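Local coordinates for L-isoleucine-4-hydroxylase (Bacillus thuringiensis, PDB 6LNH), which hydroxylates L-isoleucine to (4S)-4-hydroxy-L-isoleucine, using iron(II), 2-oxoglutarate and molecular oxygen, and also oxidises several other aliphatic and sulfur-containing L-amino acids, at residues Ile19-Leu32 and Arg127-Ile139. Numbering follows the deposited sequence.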
# COMPACT_ATOMS: atom_id res chain seq x y z
N ILE C 19 22.22 -23.67 5.27
CA ILE C 19 22.22 -23.57 3.78
C ILE C 19 21.94 -24.96 3.20
O ILE C 19 21.30 -25.03 2.14
CB ILE C 19 23.54 -22.97 3.27
CG1 ILE C 19 23.70 -21.51 3.72
CG2 ILE C 19 23.66 -23.10 1.76
CD1 ILE C 19 23.59 -21.31 5.21
N GLU C 20 22.40 -26.01 3.88
CA GLU C 20 22.15 -27.40 3.42
C GLU C 20 20.67 -27.73 3.63
O GLU C 20 20.11 -28.49 2.83
CB GLU C 20 23.06 -28.38 4.16
CG GLU C 20 23.43 -27.92 5.56
CD GLU C 20 24.80 -27.29 5.69
OE1 GLU C 20 25.71 -27.69 4.93
OE2 GLU C 20 24.97 -26.40 6.54
N GLU C 21 20.06 -27.16 4.68
CA GLU C 21 18.62 -27.37 4.96
C GLU C 21 17.81 -26.60 3.92
O GLU C 21 16.83 -27.16 3.40
CB GLU C 21 18.27 -26.86 6.36
CG GLU C 21 17.72 -27.94 7.28
CD GLU C 21 17.78 -27.59 8.75
OE1 GLU C 21 17.05 -28.22 9.54
OE2 GLU C 21 18.57 -26.69 9.11
N LYS C 22 18.23 -25.37 3.62
CA LYS C 22 17.55 -24.51 2.62
C LYS C 22 17.65 -25.18 1.25
O LYS C 22 16.66 -25.15 0.50
CB LYS C 22 18.20 -23.13 2.57
CG LYS C 22 17.92 -22.22 3.75
CD LYS C 22 19.06 -21.27 4.04
CE LYS C 22 18.61 -19.85 4.30
NZ LYS C 22 19.75 -18.90 4.25
N VAL C 23 18.81 -25.77 0.94
CA VAL C 23 19.04 -26.45 -0.37
C VAL C 23 18.10 -27.66 -0.48
O VAL C 23 17.60 -27.92 -1.58
CB VAL C 23 20.51 -26.87 -0.54
CG1 VAL C 23 20.66 -28.04 -1.49
CG2 VAL C 23 21.37 -25.70 -1.00
N HIS C 24 17.87 -28.36 0.64
CA HIS C 24 16.96 -29.54 0.64
C HIS C 24 15.54 -29.08 0.31
O HIS C 24 14.88 -29.77 -0.49
CB HIS C 24 17.05 -30.30 1.97
CG HIS C 24 16.19 -31.51 2.01
ND1 HIS C 24 14.92 -31.54 1.45
CD2 HIS C 24 16.39 -32.74 2.54
CE1 HIS C 24 14.39 -32.73 1.64
NE2 HIS C 24 15.27 -33.49 2.30
N GLU C 25 15.09 -27.97 0.90
CA GLU C 25 13.74 -27.48 0.62
C GLU C 25 13.60 -27.06 -0.84
O GLU C 25 12.60 -27.37 -1.49
CB GLU C 25 13.38 -26.32 1.55
CG GLU C 25 11.94 -25.86 1.38
CD GLU C 25 11.50 -24.86 2.43
OE1 GLU C 25 12.32 -24.49 3.29
OE2 GLU C 25 10.32 -24.44 2.39
N PHE C 26 14.60 -26.35 -1.36
CA PHE C 26 14.57 -25.93 -2.76
C PHE C 26 14.49 -27.14 -3.69
O PHE C 26 13.74 -27.13 -4.67
CB PHE C 26 15.80 -25.09 -3.08
CG PHE C 26 16.04 -24.89 -4.54
CD1 PHE C 26 15.18 -24.12 -5.31
CD2 PHE C 26 17.14 -25.46 -5.16
CE1 PHE C 26 15.41 -23.93 -6.66
CE2 PHE C 26 17.37 -25.28 -6.51
CZ PHE C 26 16.51 -24.51 -7.26
N GLU C 27 15.25 -28.19 -3.38
CA GLU C 27 15.27 -29.37 -4.25
C GLU C 27 13.95 -30.13 -4.25
O GLU C 27 13.54 -30.66 -5.28
CB GLU C 27 16.42 -30.28 -3.82
CG GLU C 27 17.76 -29.72 -4.23
CD GLU C 27 18.92 -30.60 -3.84
OE1 GLU C 27 18.80 -31.38 -2.88
OE2 GLU C 27 19.97 -30.50 -4.52
N SER C 28 13.27 -30.19 -3.10
CA SER C 28 11.99 -30.91 -3.06
C SER C 28 10.85 -30.05 -3.61
O SER C 28 9.91 -30.58 -4.20
CB SER C 28 11.68 -31.38 -1.64
OG SER C 28 10.86 -30.45 -0.95
N LYS C 29 10.93 -28.73 -3.41
CA LYS C 29 9.86 -27.84 -3.84
C LYS C 29 10.07 -27.25 -5.23
O LYS C 29 9.09 -26.96 -5.92
CB LYS C 29 9.71 -26.70 -2.83
CG LYS C 29 8.51 -26.81 -1.90
CD LYS C 29 8.64 -25.86 -0.72
CE LYS C 29 9.16 -24.50 -1.17
NZ LYS C 29 9.14 -23.48 -0.08
N GLY C 30 11.32 -27.06 -5.66
CA GLY C 30 11.58 -26.44 -6.94
C GLY C 30 11.74 -24.94 -6.89
O GLY C 30 12.05 -24.33 -7.92
N PHE C 31 11.50 -24.36 -5.71
CA PHE C 31 11.62 -22.90 -5.52
C PHE C 31 11.92 -22.63 -4.05
O PHE C 31 11.71 -23.53 -3.22
CB PHE C 31 10.35 -22.18 -5.98
CG PHE C 31 9.17 -22.35 -5.05
CD1 PHE C 31 8.35 -23.46 -5.13
CD2 PHE C 31 8.89 -21.39 -4.09
CE1 PHE C 31 7.28 -23.61 -4.27
CE2 PHE C 31 7.81 -21.54 -3.23
CZ PHE C 31 7.01 -22.65 -3.33
N LEU C 32 12.40 -21.43 -3.74
CA LEU C 32 12.75 -21.11 -2.33
C LEU C 32 12.79 -19.59 -2.15
O LEU C 32 13.53 -18.93 -2.89
CB LEU C 32 14.12 -21.73 -2.03
CG LEU C 32 14.44 -21.96 -0.56
CD1 LEU C 32 15.48 -20.97 -0.07
CD2 LEU C 32 13.18 -21.87 0.29
N ARG C 127 28.50 -14.58 -4.53
CA ARG C 127 29.18 -15.66 -3.84
C ARG C 127 28.20 -16.50 -3.02
O ARG C 127 28.35 -17.73 -2.93
CB ARG C 127 30.30 -15.11 -2.96
CG ARG C 127 31.54 -14.70 -3.76
CD ARG C 127 31.83 -15.67 -4.91
NE ARG C 127 32.25 -14.98 -6.13
CZ ARG C 127 32.36 -15.56 -7.32
NH1 ARG C 127 32.08 -16.85 -7.47
NH2 ARG C 127 32.76 -14.85 -8.37
N PHE C 128 27.20 -15.87 -2.40
CA PHE C 128 26.16 -16.64 -1.72
C PHE C 128 25.41 -17.51 -2.72
O PHE C 128 25.17 -18.70 -2.46
CB PHE C 128 25.19 -15.73 -0.98
CG PHE C 128 23.99 -16.46 -0.45
CD1 PHE C 128 24.05 -17.11 0.77
CD2 PHE C 128 22.82 -16.53 -1.19
CE1 PHE C 128 22.96 -17.81 1.26
CE2 PHE C 128 21.72 -17.23 -0.71
CZ PHE C 128 21.80 -17.87 0.52
N ASP C 129 25.01 -16.93 -3.85
CA ASP C 129 24.25 -17.69 -4.84
C ASP C 129 25.07 -18.85 -5.37
O ASP C 129 24.55 -19.96 -5.55
CB ASP C 129 23.83 -16.78 -6.00
CG ASP C 129 22.88 -15.67 -5.56
OD1 ASP C 129 22.42 -15.71 -4.40
OD2 ASP C 129 22.61 -14.78 -6.38
N THR C 130 26.36 -18.62 -5.62
CA THR C 130 27.23 -19.68 -6.12
C THR C 130 27.36 -20.80 -5.11
O THR C 130 27.30 -21.99 -5.48
CB THR C 130 28.60 -19.10 -6.48
OG1 THR C 130 28.44 -18.04 -7.43
CG2 THR C 130 29.48 -20.16 -7.09
N GLU C 131 27.54 -20.46 -3.83
CA GLU C 131 27.69 -21.49 -2.81
C GLU C 131 26.40 -22.28 -2.63
O GLU C 131 26.44 -23.49 -2.35
CB GLU C 131 28.10 -20.83 -1.49
CG GLU C 131 28.10 -21.76 -0.28
CD GLU C 131 28.56 -21.04 0.99
OE1 GLU C 131 29.49 -20.22 0.90
OE2 GLU C 131 27.99 -21.31 2.07
N PHE C 132 25.25 -21.63 -2.82
CA PHE C 132 23.98 -22.34 -2.78
C PHE C 132 23.81 -23.23 -4.00
O PHE C 132 23.39 -24.39 -3.87
CB PHE C 132 22.83 -21.32 -2.67
CG PHE C 132 21.45 -21.93 -2.56
CD1 PHE C 132 20.89 -22.69 -3.58
CD2 PHE C 132 20.68 -21.70 -1.42
CE1 PHE C 132 19.63 -23.23 -3.46
CE2 PHE C 132 19.42 -22.24 -1.30
CZ PHE C 132 18.89 -23.01 -2.32
N ALA C 133 24.14 -22.72 -5.18
CA ALA C 133 23.97 -23.51 -6.39
C ALA C 133 24.83 -24.77 -6.36
O ALA C 133 24.37 -25.86 -6.72
CB ALA C 133 24.30 -22.67 -7.62
N PHE C 134 26.09 -24.64 -5.93
CA PHE C 134 27.00 -25.77 -5.85
C PHE C 134 26.58 -26.83 -4.84
O PHE C 134 26.97 -27.99 -4.98
CB PHE C 134 28.41 -25.28 -5.54
CG PHE C 134 29.07 -24.64 -6.71
CD1 PHE C 134 28.55 -24.82 -7.98
CD2 PHE C 134 30.19 -23.85 -6.55
CE1 PHE C 134 29.14 -24.23 -9.07
CE2 PHE C 134 30.79 -23.27 -7.65
CZ PHE C 134 30.26 -23.45 -8.91
N LYS C 135 25.83 -26.47 -3.80
CA LYS C 135 25.40 -27.47 -2.83
C LYS C 135 24.09 -28.14 -3.21
O LYS C 135 23.58 -28.94 -2.43
CB LYS C 135 25.34 -26.85 -1.43
CG LYS C 135 26.71 -26.34 -1.00
CD LYS C 135 26.69 -25.41 0.21
CE LYS C 135 27.85 -25.73 1.15
NZ LYS C 135 27.85 -27.16 1.59
N THR C 136 23.55 -27.84 -4.39
CA THR C 136 22.42 -28.61 -4.89
C THR C 136 22.93 -29.79 -5.71
O THR C 136 24.04 -29.75 -6.26
CB THR C 136 21.50 -27.72 -5.74
OG1 THR C 136 22.17 -27.37 -6.96
CG2 THR C 136 21.15 -26.44 -5.00
N ASN C 137 22.11 -30.83 -5.80
CA ASN C 137 22.36 -31.93 -6.74
C ASN C 137 21.96 -31.58 -8.17
O ASN C 137 22.20 -32.37 -9.08
CB ASN C 137 21.67 -33.22 -6.27
CG ASN C 137 20.16 -33.10 -6.15
OD1 ASN C 137 19.54 -32.16 -6.65
ND2 ASN C 137 19.55 -34.07 -5.48
N ILE C 138 21.34 -30.41 -8.38
CA ILE C 138 20.91 -29.99 -9.71
C ILE C 138 22.11 -29.65 -10.59
O ILE C 138 22.14 -29.99 -11.78
CB ILE C 138 19.93 -28.81 -9.63
CG1 ILE C 138 18.63 -29.19 -8.91
CG2 ILE C 138 19.57 -28.32 -11.02
CD1 ILE C 138 18.69 -29.11 -7.43
N ILE C 139 23.12 -28.99 -10.03
CA ILE C 139 24.25 -28.51 -10.81
C ILE C 139 25.31 -29.60 -10.83
O ILE C 139 25.81 -30.02 -9.78
CB ILE C 139 24.81 -27.20 -10.24
CG1 ILE C 139 23.87 -26.04 -10.55
CG2 ILE C 139 26.21 -26.92 -10.78
CD1 ILE C 139 23.83 -25.63 -12.00
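Ile19 opens the contact, its CG2 branch resting 4.1 Å from Lys135 CD. Glu20 lies alongside Lys135, but Glu20 OE1 stays 4.0 Å from Lys135 NZ, too far for a salt bridge; its OE2 is hydrogen-bonded to Ser18. Val23 uses both methyls. CG2 sits over the centre of the Phe132 ring, a CH-pi contact. CG1, anti to the backbone N (chi1 155°), packs against Lys135 O and the Thr136 methyl. One turn on, Phe26 receives the edge of Phe132 on its face, in an offset edge-to-face pair with planes at 68°. Phe178 makes a second edge-to-face pair with Phe132. Glu27 extends beyond CG to the loop at 135-139, where Glu27 OE2 accepts a hydrogen bond from Asn137 N, modelled unusually short at 2.5 Å. Asn137 OD1 lies 2.7 Å from Glu27 OE2; both are acceptors, so the orientation of this amide is doubtful. Glu27 CG also meets Ile138 CD1. From strand 31-34, Leu32 CD1 comes within 4.3 Å of Phe132 CE2. The helices cross at -65°, with axes 10.1 Å apart. The side chain of Phe26 lies about 13 Å from the bound iron. This aromatic core lies against the large antiparallel sheet of the cupin-type double-stranded beta-helix fold of 2-oxoglutarate/iron dioxygenases.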